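Local coordinates for potential RNA-dependent RNA polymerase (Human picobirnavirus, PDB 5I62), which catalyses RNA-templated synthesis of RNA from ribonucleoside triphosphates, probably serving both transcription and genome replication of a double-stranded RNA virus, at residues A21-V26 with P305-W310; S28-V33 with P78-L83; K86-D91 with Q200-M205; G185-E190 with Q429-D434. One frame throughout, in Å; residues are numbered along the deposited sequence.

Interaction 1: A21-V26 with P305-W310; sequences AYFSNV and PLAYNW
Phe-23 carries CG anti to its own carbonyl carbon (chi1 -80°), and this lays its ring against the backbone of Ala-307 to Trp-310. The contact packs helix 17-28 on strand 306-309, which falls in the RdRp catalytic region and belongs to a mixed sheet. Helix and strand segments run at 70° to each other, 8.3 Å apart at closest approach. The peptide between Asn-309 and Trp-310 covers one face of the phenyl ring, with Asn-309 C over the ring centre. Tyr-22 CD2 lies over the opposite face, nearer the rim. At the ring edge, CE1 of Phe-23 is 3.5 Å from Ala-307 O. The apolar fringe is thin: Phe-23 CZ meets Ala-307 CB, and CD2 meets CE3 of the Trp-310 indole. Val-183 of the adjoining strand 176-189 also touches Phe-23. One turn further along the helix, Val-26 has CG1 anti to the backbone N (chi1 169°). That methyl reaches Tyr-308 O at 3.7 Å.

Interaction 2: S28-V33 with P78-L83; sequences SGQPEV and PMSVML
Glu-32 O is gripped by two side chains. Ser-80 OG donates to it at 2.6 Å from the facing segment, and Gln-30 NE2 donates at 3.0 Å from its own segment. Both donors lie in the carbonyl plane, each on a lone pair. Gln-30 bends at chi2 (-56°), folding its amide back over its own loop, where OE1 accepts from Glu-32 N at 2.8 Å. The same NE2 makes a weak bond to Ser-80 O, and water 1 also links these two atoms. The backbones meet in a single antiparallel bridge between two loops, one leaving helix 17-28 and the other leading toward helix 89-97. Gln-30 and Met-82 are its hydrogen-bonded pair. Gln-30 N gives to Met-82 O, and Met-82 N gives to Gln-30 O, both at 2.8 Å. Gly-29, with positive phi, passes close to Met-82 O. On the apolar side, Val-33 CG1 rests on Pro-78 CB at 3.8 Å, while its CG2 meets Val-81 CG2 at 3.7 Å.

Interaction 3: K86-D91 with Q200-M205; sequences KERMSD and QRVVWM
The N-terminal end of helix 89-97 packs on strand 199-205 of the mixed sheet, and a water bridges the two at Arg-88, Asp-91 and Gln-200. No direct hydrogen bond joins the segments. Water 2 accepts from Arg-88 NE at 2.8 Å, lying in the guanidinium plane at its edge. It donates to Asp-91 OD2 at 2.7 Å and to Gln-200 O at 2.8 Å. The carboxylate therefore faces the arginine through this water. Arg-88 turns at chi3 (63°), which carries the guanidinium alongside the strand. There its NH2 bonds to Gly-185 O of the neighbouring strand 176-189. The same group has Val-202 CA near its plane, at the edge. Asp-91 and Gln-200 pass each other at a slant, with the carboxylate and amide planes 27° apart. Asp-91 OD2 lies 3.8 Å from Gln-200 CB. The Gln-200 amide itself serves other partners. Its OE1 accepts from Trp-186 NE1 and Leu-83 N, and its NE2 gives to Val-81 O and Val-198 O. Beside the water bridge, the closest carbon contact is Val-202 CG2 to Asp-91 CB, 3.7 Å.

Interaction 4: G185-E190 with Q429-D434; sequences GWRGQE and QERYYD
A salt-bridge network of Arg-187, Glu-430 and Arg-431 fastens the loop after strand 428-429 to strand 176-189 of the mixed sheet. The ionic core is a side-on grip. Arg-187 NE bonds to Glu-430 OE2 at 2.6 Å, and Arg-187 NH2 bonds to Glu-430 OE1 at 2.9 Å. Both oxygens are met on the syn side, and the two flat groups are nearly coplanar, 19° apart. Glu-430 reaches the strand fully extended, with CG anti to its backbone N (chi1 -175°). Arg-187 bends at chi2 and chi3 to meet it. Arg-431 NH2 also pairs with Glu-430 OE2, at 3.1 Å. This shared carboxylate probably offsets the closeness of the two arginines.

Hydrogen bonds to the strand backbone add to the grip. Gly-188 N donates to Glu-430 OE2 at 2.9 Å from above the carboxylate plane. Arg-431 NH2 donates to Trp-186 O at 3.0 Å.

Packing centres on Trp-186. The strand's own Gly-188 N sits over one indole face, toward the rim. The Arg-431 guanidinium stands almost perpendicular to the indole, its CZ in the ring plane at the edge. Arg-431 NH2 lies 3.5 Å from Trp-186 CE3.

In the fold
From the N terminus, helix 17-28 opens the longest loop, which interaction 1 closes at strand 306-309. Interactions 2 and 3 are nested inside it. Interaction 2 closes the short loop from 28-33 to 78-83. Interaction 3 then opens at 86-91 and closes at strand 199-205. Interaction 4 starts at 185-190, before interactions 3 and 1 have closed, so it crosses both, and it ends at 429-434. Interactions 1, 3 and 4 all reach one mixed sheet, where strand 176-189 lies between 199-205 and 306-309. Interaction 2 joins this group through the Gln-200 amide, which bonds the 78-83 backbone, and through packing of Met-82 CB on Trp-186 CE2. Together they tie N-terminal elements, sheet and 429-434 loop.

Interaction 1: A21-V26 with P305-W310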
loop_
_atom_site.group_PDB
_atom_site.type_symbol
_atom_site.label_atom_id
_atom_site.label_comp_id
_atom_site.label_asym_id
_atom_site.label_seq_id
_atom_site.Cartn_x
_atom_site.Cartn_y
_atom_site.Cartn_z
ATOM N N ALA A 21 -9.502 -10.303 23.106
ATOM C CA ALA A 21 -9.124 -8.908 23.285
ATOM C C ALA A 21 -9.187 -8.152 21.969
ATOM O O ALA A 21 -9.629 -6.997 21.925
ATOM C CB ALA A 21 -7.718 -8.813 23.854
ATOM N N TYR A 22 -8.697 -8.777 20.896
ATOM C CA TYR A 22 -8.680 -8.124 19.590
ATOM C C TYR A 22 -10.067 -7.617 19.222
ATOM O O TYR A 22 -10.246 -6.435 18.908
ATOM C CB TYR A 22 -8.156 -9.082 18.522
ATOM C CG TYR A 22 -8.056 -8.432 17.158
ATOM C CD1 TYR A 22 -6.907 -7.742 16.775
ATOM C CD2 TYR A 22 -9.121 -8.484 16.270
ATOM C CE1 TYR A 22 -6.825 -7.130 15.529
ATOM C CE2 TYR A 22 -9.046 -7.866 15.028
ATOM C CZ TYR A 22 -7.897 -7.205 14.669
ATOM O OH TYR A 22 -7.835 -6.609 13.429
ATOM N N PHE A 23 -11.069 -8.493 19.261
ATOM C CA PHE A 23 -12.392 -8.076 18.815
ATOM C C PHE A 23 -13.061 -7.112 19.792
ATOM O O PHE A 23 -13.879 -6.279 19.369
ATOM C CB PHE A 23 -13.268 -9.291 18.541
ATOM C CG PHE A 23 -12.997 -9.925 17.203
ATOM C CD1 PHE A 23 -13.114 -9.166 16.040
ATOM C CD2 PHE A 23 -12.605 -11.247 17.096
ATOM C CE1 PHE A 23 -12.879 -9.724 14.789
ATOM C CE2 PHE A 23 -12.358 -11.813 15.841
ATOM C CZ PHE A 23 -12.501 -11.042 14.690
ATOM N N SER A 24 -12.735 -7.195 21.087
ATOM C CA SER A 24 -13.203 -6.172 22.022
ATOM C C SER A 24 -12.702 -4.802 21.603
ATOM O O SER A 24 -13.431 -3.815 21.678
ATOM C CB SER A 24 -12.718 -6.462 23.447
ATOM O OG SER A 24 -13.199 -7.711 23.893
ATOM N N ASN A 25 -11.432 -4.723 21.217
ATOM C CA ASN A 25 -10.881 -3.457 20.765
ATOM C C ASN A 25 -11.521 -3.009 19.451
ATOM O O ASN A 25 -11.741 -1.807 19.239
ATOM C CB ASN A 25 -9.368 -3.564 20.633
ATOM C CG ASN A 25 -8.734 -2.264 20.199
ATOM O OD1 ASN A 25 -8.147 -2.181 19.114
ATOM N ND2 ASN A 25 -8.882 -1.227 21.017
ATOM N N VAL A 26 -11.842 -3.954 18.561
ATOM C CA VAL A 26 -12.578 -3.599 17.342
ATOM C C VAL A 26 -13.918 -2.957 17.697
ATOM O O VAL A 26 -14.314 -1.934 17.125
ATOM C CB VAL A 26 -12.775 -4.827 16.436
ATOM C CG1 VAL A 26 -13.769 -4.485 15.305
ATOM C CG2 VAL A 26 -11.433 -5.309 15.853
ATOM N N PRO A 305 -14.886 -15.199 3.481
ATOM C CA PRO A 305 -15.734 -14.593 4.511
ATOM C C PRO A 305 -14.927 -13.622 5.361
ATOM O O PRO A 305 -13.697 -13.664 5.389
ATOM C CB PRO A 305 -16.221 -15.799 5.337
ATOM C CG PRO A 305 -16.103 -16.981 4.376
ATOM C CD PRO A 305 -14.866 -16.678 3.581
ATOM N N LEU A 306 -15.638 -12.737 6.057
ATOM C CA LEU A 306 -15.030 -11.734 6.928
ATOM C C LEU A 306 -15.536 -11.881 8.355
ATOM O O LEU A 306 -16.730 -11.701 8.607
ATOM C CB LEU A 306 -15.345 -10.324 6.435
ATOM C CG LEU A 306 -14.792 -9.191 7.293
ATOM C CD1 LEU A 306 -13.243 -9.168 7.300
ATOM C CD2 LEU A 306 -15.354 -7.860 6.794
ATOM N N ALA A 307 -14.619 -12.153 9.290
ATOM C CA ALA A 307 -14.929 -12.154 10.722
ATOM C C ALA A 307 -14.712 -10.731 11.236
ATOM O O ALA A 307 -13.581 -10.268 11.356
ATOM C CB ALA A 307 -14.060 -13.160 11.469
ATOM N N TYR A 308 -15.797 -10.024 11.536
ATOM C CA TYR A 308 -15.694 -8.619 11.915
ATOM C C TYR A 308 -15.990 -8.374 13.391
ATOM O O TYR A 308 -15.804 -7.248 13.869
ATOM C CB TYR A 308 -16.619 -7.758 11.041
ATOM C CG TYR A 308 -18.081 -8.157 11.099
ATOM C CD1 TYR A 308 -18.943 -7.572 12.021
ATOM C CD2 TYR A 308 -18.598 -9.102 10.221
ATOM C CE1 TYR A 308 -20.275 -7.926 12.078
ATOM C CE2 TYR A 308 -19.934 -9.468 10.264
ATOM C CZ TYR A 308 -20.768 -8.874 11.196
ATOM O OH TYR A 308 -22.095 -9.236 11.254
ATOM N N ASN A 309 -16.423 -9.398 14.120
ATOM C CA ASN A 309 -16.612 -9.323 15.562
ATOM C C ASN A 309 -16.541 -10.745 16.100
ATOM O O ASN A 309 -16.577 -11.709 15.340
ATOM C CB ASN A 309 -17.941 -8.646 15.924
ATOM C CG ASN A 309 -18.020 -8.240 17.403
ATOM O OD1 ASN A 309 -17.050 -8.347 18.149
ATOM N ND2 ASN A 309 -19.185 -7.765 17.815
ATOM N N TRP A 310 -16.416 -10.869 17.423
ATOM C CA TRP A 310 -16.428 -12.198 18.025
ATOM C C TRP A 310 -17.741 -12.894 17.695
ATOM O O TRP A 310 -18.816 -12.406 18.048
ATOM C CB TRP A 310 -16.238 -12.108 19.536
ATOM C CG TRP A 310 -16.128 -13.441 20.171
ATOM C CD1 TRP A 310 -17.151 -14.230 20.612
ATOM C CD2 TRP A 310 -14.925 -14.165 20.421
ATOM N NE1 TRP A 310 -16.655 -15.403 21.136
ATOM C CE2 TRP A 310 -15.290 -15.385 21.042
ATOM C CE3 TRP A 310 -13.572 -13.896 20.205
ATOM C CZ2 TRP A 310 -14.354 -16.336 21.429
ATOM C CZ3 TRP A 310 -12.636 -14.840 20.596
ATOM C CH2 TRP A 310 -13.035 -16.050 21.202
#

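Interaction 2: S28-V33 with P78-L83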
loop_
_atom_site.group_PDB
_atom_site.type_symbol
_atom_site.label_atom_id
_atom_site.label_comp_id
_atom_site.label_asym_id
_atom_site.label_seq_id
_atom_site.Cartn_x
_atom_site.Cartn_y
_atom_site.Cartn_z
ATOM N N SER A 28 -14.813 -1.508 20.573
ATOM C CA SER A 28 -14.706 -0.268 21.341
ATOM C C SER A 28 -14.081 0.870 20.542
ATOM O O SER A 28 -14.407 2.035 20.780
ATOM C CB SER A 28 -13.886 -0.486 22.618
ATOM O OG SER A 28 -12.508 -0.703 22.341
ATOM N N GLY A 29 -13.188 0.557 19.611
ATOM C CA GLY A 29 -12.352 1.567 19.003
ATOM C C GLY A 29 -11.270 2.054 19.958
ATOM O O GLY A 29 -11.103 1.543 21.080
ATOM N N GLN A 30 -10.542 3.041 19.501
ATOM C CA GLN A 30 -9.430 3.628 20.269
ATOM C C GLN A 30 -9.487 5.132 20.013
ATOM O O GLN A 30 -9.087 5.604 18.939
ATOM C CB GLN A 30 -8.093 3.020 19.850
ATOM C CG GLN A 30 -6.891 3.263 20.778
ATOM C CD GLN A 30 -6.646 4.724 21.027
ATOM O OE1 GLN A 30 -7.062 5.264 22.059
ATOM N NE2 GLN A 30 -6.008 5.395 20.060
ATOM N N PRO A 31 -10.000 5.914 20.969
ATOM C CA PRO A 31 -10.263 7.338 20.691
ATOM C C PRO A 31 -9.080 8.274 20.898
ATOM O O PRO A 31 -9.165 9.428 20.458
ATOM C CB PRO A 31 -11.403 7.677 21.662
ATOM C CG PRO A 31 -11.186 6.744 22.822
ATOM C CD PRO A 31 -10.631 5.463 22.228
ATOM N N GLU A 32 -7.984 7.830 21.515
ATOM C CA GLU A 32 -6.904 8.741 21.891
ATOM C C GLU A 32 -6.052 9.162 20.698
ATOM O O GLU A 32 -5.754 8.358 19.812
ATOM C CB GLU A 32 -5.979 8.099 22.925
ATOM C CG GLU A 32 -6.652 7.679 24.181
ATOM C CD GLU A 32 -7.107 8.868 25.000
ATOM O OE1 GLU A 32 -8.321 8.943 25.292
ATOM O OE2 GLU A 32 -6.263 9.743 25.329
ATOM N N VAL A 33 -5.633 10.425 20.706
ATOM C CA VAL A 33 -4.650 10.940 19.761
ATOM C C VAL A 33 -3.275 10.695 20.360
ATOM O O VAL A 33 -2.994 11.173 21.460
ATOM C CB VAL A 33 -4.870 12.438 19.488
ATOM C CG1 VAL A 33 -3.756 12.998 18.587
ATOM C CG2 VAL A 33 -6.248 12.683 18.864
ATOM N N PRO A 78 -3.878 13.827 13.394
ATOM C CA PRO A 78 -3.794 12.539 14.098
ATOM C C PRO A 78 -3.864 11.360 13.137
ATOM O O PRO A 78 -4.388 11.464 12.025
ATOM C CB PRO A 78 -5.012 12.564 15.032
ATOM C CG PRO A 78 -5.354 14.042 15.198
ATOM C CD PRO A 78 -5.000 14.665 13.864
ATOM N N MET A 79 -3.314 10.229 13.585
ATOM C CA MET A 79 -3.417 8.958 12.879
ATOM C C MET A 79 -3.923 7.810 13.742
ATOM O O MET A 79 -4.161 6.719 13.213
ATOM C CB MET A 79 -2.056 8.538 12.310
ATOM C CG MET A 79 -1.364 9.597 11.519
ATOM S SD MET A 79 0.395 9.225 11.389
ATOM C CE MET A 79 0.332 7.809 10.299
ATOM N N SER A 80 -4.083 8.008 15.040
ATOM C CA SER A 80 -4.342 6.900 15.941
ATOM C C SER A 80 -5.816 6.683 16.231
ATOM O O SER A 80 -6.169 5.663 16.833
ATOM C CB SER A 80 -3.599 7.135 17.248
ATOM O OG SER A 80 -4.083 8.321 17.855
ATOM N N VAL A 81 -6.677 7.628 15.871
ATOM C CA VAL A 81 -8.068 7.555 16.308
ATOM C C VAL A 81 -8.780 6.503 15.469
ATOM O O VAL A 81 -9.032 6.699 14.275
ATOM C CB VAL A 81 -8.774 8.915 16.235
ATOM C CG1 VAL A 81 -10.236 8.771 16.646
ATOM C CG2 VAL A 81 -8.063 9.926 17.128
ATOM N N MET A 82 -9.113 5.394 16.105
ATOM C CA MET A 82 -9.808 4.286 15.479
ATOM C C MET A 82 -11.270 4.283 15.930
ATOM O O MET A 82 -11.558 4.153 17.125
ATOM C CB MET A 82 -9.096 2.982 15.848
ATOM C CG MET A 82 -9.823 1.737 15.450
ATOM S SD MET A 82 -8.991 0.276 16.147
ATOM C CE MET A 82 -9.895 -0.992 15.295
ATOM N N LEU A 83 -12.189 4.415 14.979
ATOM C CA LEU A 83 -13.595 4.488 15.321
ATOM C C LEU A 83 -14.110 3.121 15.771
ATOM O O LEU A 83 -13.557 2.086 15.394
ATOM C CB LEU A 83 -14.412 4.982 14.135
ATOM C CG LEU A 83 -14.174 6.406 13.609
ATOM C CD1 LEU A 83 -15.125 6.715 12.472
ATOM C CD2 LEU A 83 -14.332 7.428 14.725
HETATM O O HOH W 1 -4.801 3.519 17.718
#

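Interaction 3: K86-D91 with Q200-M205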
loop_
_atom_site.group_PDB
_atom_site.type_symbol
_atom_site.label_atom_id
_atom_site.label_comp_id
_atom_site.label_asym_id
_atom_site.label_seq_id
_atom_site.Cartn_x
_atom_site.Cartn_y
_atom_site.Cartn_z
ATOM N N LYS A 86 -19.258 -0.072 15.245
ATOM C CA LYS A 86 -20.557 0.487 14.887
ATOM C C LYS A 86 -20.443 1.657 13.903
ATOM O O LYS A 86 -21.399 1.924 13.166
ATOM C CB LYS A 86 -21.299 0.954 16.139
ATOM C CG LYS A 86 -20.833 2.334 16.602
ATOM C CD LYS A 86 -21.703 2.922 17.695
ATOM C CE LYS A 86 -20.946 3.111 18.933
ATOM N NZ LYS A 86 -21.794 3.471 20.100
ATOM N N GLU A 87 -19.309 2.363 13.872
ATOM C CA GLU A 87 -19.135 3.489 12.952
ATOM C C GLU A 87 -18.292 3.146 11.723
ATOM O O GLU A 87 -17.945 4.051 10.956
ATOM C CB GLU A 87 -18.523 4.680 13.689
ATOM C CG GLU A 87 -19.307 5.098 14.922
ATOM C CD GLU A 87 -18.484 5.967 15.863
ATOM O OE1 GLU A 87 -18.699 5.882 17.099
ATOM O OE2 GLU A 87 -17.609 6.728 15.379
ATOM N N ARG A 88 -17.973 1.863 11.527
ATOM C CA ARG A 88 -17.183 1.380 10.411
ATOM C C ARG A 88 -17.966 0.421 9.525
ATOM O O ARG A 88 -17.392 -0.131 8.588
ATOM C CB ARG A 88 -15.912 0.679 10.924
ATOM C CG ARG A 88 -14.934 1.602 11.674
ATOM C CD ARG A 88 -13.733 0.847 12.216
ATOM N NE ARG A 88 -12.936 0.250 11.151
ATOM C CZ ARG A 88 -12.176 -0.833 11.300
ATOM N NH1 ARG A 88 -12.112 -1.447 12.485
ATOM N NH2 ARG A 88 -11.484 -1.304 10.272
ATOM N N MET A 89 -19.255 0.189 9.810
ATOM C CA MET A 89 -20.008 -0.817 9.064
ATOM C C MET A 89 -20.173 -0.429 7.602
ATOM O O MET A 89 -20.242 -1.306 6.731
ATOM C CB MET A 89 -21.380 -1.044 9.701
ATOM C CG MET A 89 -21.336 -1.611 11.114
ATOM S SD MET A 89 -20.477 -3.199 11.242
ATOM C CE MET A 89 -21.343 -4.177 10.013
ATOM N N SER A 90 -20.274 0.874 7.322
ATOM C CA SER A 90 -20.334 1.344 5.941
ATOM C C SER A 90 -19.029 1.071 5.208
ATOM O O SER A 90 -19.032 0.784 4.004
ATOM C CB SER A 90 -20.642 2.838 5.905
ATOM O OG SER A 90 -22.010 3.070 6.152
ATOM N N ASP A 91 -17.905 1.189 5.919
ATOM C CA ASP A 91 -16.611 0.872 5.330
ATOM C C ASP A 91 -16.556 -0.586 4.905
ATOM O O ASP A 91 -15.948 -0.916 3.883
ATOM C CB ASP A 91 -15.496 1.182 6.326
ATOM C CG ASP A 91 -15.456 2.646 6.712
ATOM O OD1 ASP A 91 -15.921 3.475 5.898
ATOM O OD2 ASP A 91 -14.957 2.965 7.818
ATOM N N GLN A 200 -10.243 5.857 8.113
ATOM C CA GLN A 200 -10.444 4.556 8.752
ATOM C C GLN A 200 -10.261 3.452 7.711
ATOM O O GLN A 200 -11.214 2.968 7.105
ATOM C CB GLN A 200 -11.821 4.502 9.413
ATOM C CG GLN A 200 -12.108 5.665 10.366
ATOM C CD GLN A 200 -11.277 5.590 11.630
ATOM O OE1 GLN A 200 -11.280 4.570 12.326
ATOM N NE2 GLN A 200 -10.578 6.681 11.951
ATOM N N ARG A 201 -9.011 3.021 7.534
ATOM C CA ARG A 201 -8.723 2.009 6.521
ATOM C C ARG A 201 -9.144 0.620 7.007
ATOM O O ARG A 201 -8.906 0.251 8.156
ATOM C CB ARG A 201 -7.238 2.008 6.164
ATOM C CG ARG A 201 -6.744 3.240 5.405
ATOM C CD ARG A 201 -5.316 3.019 4.857
ATOM N NE ARG A 201 -5.070 1.613 4.522
ATOM C CZ ARG A 201 -3.981 0.928 4.870
ATOM N NH1 ARG A 201 -3.002 1.525 5.543
ATOM N NH2 ARG A 201 -3.862 -0.350 4.534
ATOM N N VAL A 202 -9.772 -0.152 6.126
ATOM C CA VAL A 202 -10.106 -1.537 6.406
ATOM C C VAL A 202 -8.949 -2.411 5.946
ATOM O O VAL A 202 -8.447 -2.250 4.829
ATOM C CB VAL A 202 -11.416 -1.943 5.715
ATOM C CG1 VAL A 202 -11.630 -3.440 5.821
ATOM C CG2 VAL A 202 -12.590 -1.188 6.305
ATOM N N VAL A 203 -8.499 -3.311 6.821
ATOM C CA VAL A 203 -7.515 -4.327 6.469
ATOM C C VAL A 203 -8.197 -5.686 6.538
ATOM O O VAL A 203 -8.854 -5.999 7.536
ATOM C CB VAL A 203 -6.286 -4.294 7.400
ATOM C CG1 VAL A 203 -5.281 -5.375 6.982
ATOM C CG2 VAL A 203 -5.635 -2.930 7.363
ATOM N N TRP A 204 -8.044 -6.482 5.483
ATOM C CA TRP A 204 -8.471 -7.876 5.476
ATOM C C TRP A 204 -7.275 -8.728 5.899
ATOM O O TRP A 204 -6.365 -8.974 5.109
ATOM C CB TRP A 204 -8.990 -8.284 4.102
ATOM C CG TRP A 204 -10.278 -7.618 3.697
ATOM C CD1 TRP A 204 -10.492 -6.282 3.490
ATOM C CD2 TRP A 204 -11.536 -8.264 3.480
ATOM N NE1 TRP A 204 -11.807 -6.062 3.140
ATOM C CE2 TRP A 204 -12.471 -7.260 3.143
ATOM C CE3 TRP A 204 -11.967 -9.594 3.549
ATOM C CZ2 TRP A 204 -13.804 -7.547 2.863
ATOM C CZ3 TRP A 204 -13.288 -9.878 3.265
ATOM C CH2 TRP A 204 -14.197 -8.857 2.938
ATOM N N MET A 205 -7.262 -9.168 7.157
ATOM C CA MET A 205 -6.145 -9.958 7.687
ATOM C C MET A 205 -6.415 -11.419 7.333
ATOM O O MET A 205 -7.303 -12.051 7.903
ATOM C CB MET A 205 -6.006 -9.749 9.193
ATOM C CG MET A 205 -5.575 -8.340 9.581
ATOM S SD MET A 205 -5.683 -8.106 11.378
ATOM C CE MET A 205 -5.066 -6.454 11.511
HETATM O O HOH W 2 -13.022 1.267 8.504
#

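Interaction 4: G185-E190 with Q429-D434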
loop_
_atom_site.group_PDB
_atom_site.type_symbol
_atom_site.label_atom_id
_atom_site.label_comp_id
_atom_site.label_asym_id
_atom_site.label_seq_id
_atom_site.Cartn_x
_atom_site.Cartn_y
_atom_site.Cartn_z
ATOM N N GLY A 185 -9.268 -5.931 10.245
ATOM C CA GLY A 185 -8.225 -5.103 10.805
ATOM C C GLY A 185 -8.405 -3.630 10.451
ATOM O O GLY A 185 -9.361 -3.217 9.795
ATOM N N TRP A 186 -7.444 -2.831 10.902
ATOM C CA TRP A 186 -7.590 -1.385 10.841
ATOM C C TRP A 186 -6.231 -0.731 10.656
ATOM O O TRP A 186 -5.232 -1.190 11.201
ATOM C CB TRP A 186 -8.274 -0.853 12.106
ATOM C CG TRP A 186 -8.363 0.656 12.174
ATOM C CD1 TRP A 186 -9.393 1.432 11.733
ATOM C CD2 TRP A 186 -7.402 1.547 12.746
ATOM N NE1 TRP A 186 -9.124 2.758 11.977
ATOM C CE2 TRP A 186 -7.910 2.855 12.605
ATOM C CE3 TRP A 186 -6.163 1.366 13.366
ATOM C CZ2 TRP A 186 -7.221 3.977 13.062
ATOM C CZ3 TRP A 186 -5.477 2.485 13.822
ATOM C CH2 TRP A 186 -6.010 3.771 13.670
ATOM N N ARG A 187 -6.209 0.344 9.865
ATOM C CA ARG A 187 -5.073 1.254 9.798
ATOM C C ARG A 187 -5.596 2.678 9.770
ATOM O O ARG A 187 -6.576 2.968 9.083
ATOM C CB ARG A 187 -4.185 1.029 8.561
ATOM C CG ARG A 187 -3.495 -0.324 8.513
ATOM C CD ARG A 187 -2.546 -0.522 9.687
ATOM N NE ARG A 187 -1.486 0.478 9.725
ATOM C CZ ARG A 187 -0.383 0.419 8.986
ATOM N NH1 ARG A 187 -0.205 -0.593 8.141
ATOM N NH2 ARG A 187 0.538 1.371 9.086
ATOM N N GLY A 188 -4.926 3.563 10.493
ATOM C CA GLY A 188 -5.281 4.963 10.507
ATOM C C GLY A 188 -4.388 5.746 9.566
ATOM O O GLY A 188 -3.191 5.498 9.471
ATOM N N GLN A 189 -4.984 6.717 8.890
ATOM C CA GLN A 189 -4.246 7.577 7.987
ATOM C C GLN A 189 -4.688 9.017 8.212
ATOM O O GLN A 189 -5.879 9.294 8.372
ATOM C CB GLN A 189 -4.467 7.135 6.535
ATOM C CG GLN A 189 -3.862 8.035 5.493
ATOM C CD GLN A 189 -3.915 7.405 4.114
ATOM O OE1 GLN A 189 -3.697 6.198 3.964
ATOM N NE2 GLN A 189 -4.213 8.212 3.101
ATOM N N GLU A 190 -3.720 9.923 8.243
ATOM C CA GLU A 190 -4.037 11.324 8.493
ATOM C C GLU A 190 -4.942 11.863 7.392
ATOM O O GLU A 190 -4.714 11.616 6.206
ATOM C CB GLU A 190 -2.756 12.153 8.609
ATOM C CG GLU A 190 -1.891 12.192 7.351
ATOM C CD GLU A 190 -0.859 11.072 7.312
ATOM O OE1 GLU A 190 -1.242 9.893 7.506
ATOM O OE2 GLU A 190 0.339 11.371 7.098
ATOM N N GLN A 429 1.624 9.552 15.828
ATOM C CA GLN A 429 1.812 8.154 15.494
ATOM C C GLN A 429 0.488 7.411 15.501
ATOM O O GLN A 429 -0.505 7.848 16.091
ATOM C CB GLN A 429 2.805 7.480 16.441
ATOM C CG GLN A 429 2.403 7.522 17.887
ATOM C CD GLN A 429 3.571 7.184 18.788
ATOM O OE1 GLN A 429 4.657 6.841 18.303
ATOM N NE2 GLN A 429 3.360 7.266 20.106
ATOM N N GLU A 430 0.503 6.266 14.823
ATOM C CA GLU A 430 -0.696 5.463 14.641
ATOM C C GLU A 430 -0.998 4.595 15.854
ATOM O O GLU A 430 -2.163 4.329 16.160
ATOM C CB GLU A 430 -0.516 4.575 13.419
ATOM C CG GLU A 430 -1.737 3.791 13.055
ATOM C CD GLU A 430 -1.545 3.061 11.749
ATOM O OE1 GLU A 430 -0.488 3.261 11.098
ATOM O OE2 GLU A 430 -2.446 2.285 11.385
ATOM N N ARG A 431 0.032 4.125 16.533
ATOM C CA ARG A 431 -0.156 3.211 17.643
ATOM C C ARG A 431 0.775 3.583 18.778
ATOM O O ARG A 431 1.906 4.024 18.565
ATOM C CB ARG A 431 0.080 1.764 17.226
ATOM C CG ARG A 431 -1.181 1.107 16.740
ATOM C CD ARG A 431 -0.895 -0.205 16.051
ATOM N NE ARG A 431 -1.412 -0.167 14.691
ATOM C CZ ARG A 431 -2.698 -0.283 14.373
ATOM N NH1 ARG A 431 -3.612 -0.463 15.330
ATOM N NH2 ARG A 431 -3.069 -0.222 13.097
ATOM N N TYR A 432 0.288 3.380 19.986
ATOM C CA TYR A 432 1.053 3.691 21.175
ATOM C C TYR A 432 1.925 2.498 21.550
ATOM O O TYR A 432 1.474 1.351 21.521
ATOM C CB TYR A 432 0.105 4.061 22.312
ATOM C CG TYR A 432 0.727 4.046 23.677
ATOM C CD1 TYR A 432 1.362 5.171 24.182
ATOM C CD2 TYR A 432 0.663 2.909 24.473
ATOM C CE1 TYR A 432 1.929 5.160 25.439
ATOM C CE2 TYR A 432 1.226 2.884 25.728
ATOM C CZ TYR A 432 1.857 4.012 26.210
ATOM O OH TYR A 432 2.421 3.991 27.466
ATOM N N TYR A 433 3.195 2.775 21.844
ATOM C CA TYR A 433 4.097 1.815 22.464
ATOM C C TYR A 433 4.737 2.497 23.663
ATOM O O TYR A 433 5.287 3.595 23.535
ATOM C CB TYR A 433 5.177 1.312 21.489
ATOM C CG TYR A 433 4.670 0.450 20.342
ATOM C CD1 TYR A 433 4.528 -0.930 20.482
ATOM C CD2 TYR A 433 4.353 1.016 19.109
ATOM C CE1 TYR A 433 4.068 -1.720 19.423
ATOM C CE2 TYR A 433 3.896 0.237 18.049
ATOM C CZ TYR A 433 3.754 -1.128 18.210
ATOM O OH TYR A 433 3.301 -1.894 17.155
ATOM N N ASP A 434 4.638 1.863 24.823
ATOM C CA ASP A 434 5.203 2.369 26.071
ATOM C C ASP A 434 6.724 2.356 25.996
ATOM O O ASP A 434 7.313 1.269 25.968
ATOM C CB ASP A 434 4.711 1.488 27.218
ATOM C CG ASP A 434 5.186 1.952 28.586
ATOM O OD1 ASP A 434 6.023 2.875 28.680
ATOM O OD2 ASP A 434 4.723 1.359 29.583
#